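Local coordinates for putative cell surface protein, similar to internalin proteins (Listeria monocytogenes EGD-e, PDB 5KZS) that is of unknown function but is a putative cell surface protein of the leucine-rich repeat internalin family, at residues T57-N60 / D61-Q64. Residues are numbered along the deposited sequence; the frame is centred on the assembly and turned at random.
Sequences TITN and DSMQ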
loop_
_atom_site.group_PDB
_atom_site.type_symbol
_atom_site.label_atom_id
_atom_site.label_comp_id
_atom_site.label_asym_id
_atom_site.label_seq_id
_atom_site.Cartn_x
_atom_site.Cartn_y
_atom_site.Cartn_z
ATOM N N THR A 57 0.995 -26.665 -6.485
ATOM C CA THR A 57 -0.176 -27.552 -6.460
ATOM C C THR A 57 -0.965 -27.484 -5.149
ATOM O O THR A 57 -2.086 -28.002 -5.101
ATOM C CB THR A 57 0.205 -29.031 -6.701
ATOM O OG1 THR A 57 1.110 -29.472 -5.674
ATOM C CG2 THR A 57 0.822 -29.223 -8.098
ATOM N N ILE A 58 -0.390 -26.863 -4.107
ATOM C CA ILE A 58 -1.063 -26.723 -2.808
ATOM C C ILE A 58 -2.287 -25.850 -3.032
ATOM O O ILE A 58 -2.185 -24.800 -3.671
ATOM C CB ILE A 58 -0.162 -26.083 -1.714
ATOM C CG1 ILE A 58 1.077 -26.945 -1.443
ATOM C CG2 ILE A 58 -0.923 -25.919 -0.398
ATOM C CD1 ILE A 58 2.107 -26.308 -0.528
ATOM N N THR A 59 -3.435 -26.313 -2.541
ATOM C CA THR A 59 -4.707 -25.577 -2.569
ATOM C C THR A 59 -5.102 -25.174 -1.154
ATOM O O THR A 59 -4.432 -25.558 -0.188
ATOM C CB THR A 59 -5.825 -26.460 -3.140
ATOM O OG1 THR A 59 -5.927 -27.651 -2.348
ATOM C CG2 THR A 59 -5.537 -26.841 -4.588
ATOM N N ASN A 60 -6.197 -24.418 -1.043
ATOM C CA ASN A 60 -6.796 -24.055 0.257
ATOM C C ASN A 60 -7.138 -25.295 1.077
ATOM O O ASN A 60 -6.974 -25.309 2.303
ATOM C CB ASN A 60 -8.108 -23.273 0.084
ATOM C CG ASN A 60 -7.948 -21.972 -0.689
ATOM O OD1 ASN A 60 -6.878 -21.352 -0.714
ATOM N ND2 ASN A 60 -9.026 -21.554 -1.333
ATOM N N ASP A 61 -7.639 -26.320 0.386
ATOM C CA ASP A 61 -7.982 -27.587 1.016
ATOM C C ASP A 61 -6.728 -28.351 1.472
ATOM O O ASP A 61 -6.626 -28.714 2.640
ATOM C CB ASP A 61 -8.879 -28.418 0.085
ATOM C CG ASP A 61 -10.300 -27.808 -0.088
ATOM O OD1 ASP A 61 -10.583 -26.699 0.436
ATOM O OD2 ASP A 61 -11.145 -28.443 -0.762
ATOM N N SER A 62 -5.756 -28.550 0.580
ATOM C CA SER A 62 -4.494 -29.211 0.958
ATOM C C SER A 62 -3.851 -28.535 2.174
ATOM O O SER A 62 -3.455 -29.204 3.126
ATOM C CB SER A 62 -3.470 -29.205 -0.192
ATOM O OG SER A 62 -4.057 -29.434 -1.463
HETATM N N MSE A 63 -3.776 -27.203 2.144
HETATM C CA MSE A 63 -3.103 -26.439 3.202
HETATM C C MSE A 63 -3.764 -26.583 4.557
HETATM O O MSE A 63 -3.107 -26.407 5.589
HETATM C CB MSE A 63 -3.028 -24.979 2.764
HETATM C CG MSE A 63 -2.123 -24.088 3.619
HETATM SE SE MSE A 63 -0.209 -24.426 3.266
HETATM C CE MSE A 63 -0.013 -22.984 1.939
ATOM N N GLN A 64 -5.062 -26.908 4.575
ATOM C CA GLN A 64 -5.760 -27.239 5.837
ATOM C C GLN A 64 -5.227 -28.479 6.534
ATOM O O GLN A 64 -5.377 -28.610 7.747
ATOM C CB GLN A 64 -7.271 -27.406 5.646
ATOM C CG GLN A 64 -8.026 -26.101 5.613
ATOM C CD GLN A 64 -9.496 -26.322 5.380
ATOM O OE1 GLN A 64 -10.029 -25.921 4.347
ATOM N NE2 GLN A 64 -10.160 -26.982 6.326
#
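I58 and M63 meet through apolar atoms where the loop following strand 50-53 turns into the short helix 60-64. The CG2 branch of I58 does the touching: it lies 3.9 Å from CE of M63, a selenomethionine, and also approaches that residue's CB and SE. The M63 side chain leaves with CG trans to the main-chain nitrogen (chi1 -169°), then bends at chi2 and chi3, which brings selenium and CE alongside I58 CG2. F53 of strand 50-53 touches both residues, and L86 adds a further contact to M63, so the pair is packed against the first strand of the parallel leucine-rich repeat sheet.

The backbone beside this pair illustrates a single turn of weakly bonded helix. M63 N donates to T59 O at 2.9 Å, a fairly straight bond (N-H...O 162°) whose donor is tilted from the carbonyl plane. One residue along, Q64 N reaches N60 O in a weak bond of 3.4 Å. On the T59 side chain, OG1 joins OG of S62 at 2.7 Å, while S62 N lies 3.1 Å from the same T59 OG1.

The CB of N60 points away from the following residues, and its carboxamide is bonded to a neighbouring loop: OD1 accepts from the backbone N-H groups of both T87 and E88, and this double grip should restrict rotation of the amide. The chemistry is thus divided: main-chain and hydroxyl bonds shape the turn, isoleucine and selenomethionine side chains pack beside it, against F53, and one asparagine oxygen ties it to the adjoining loop.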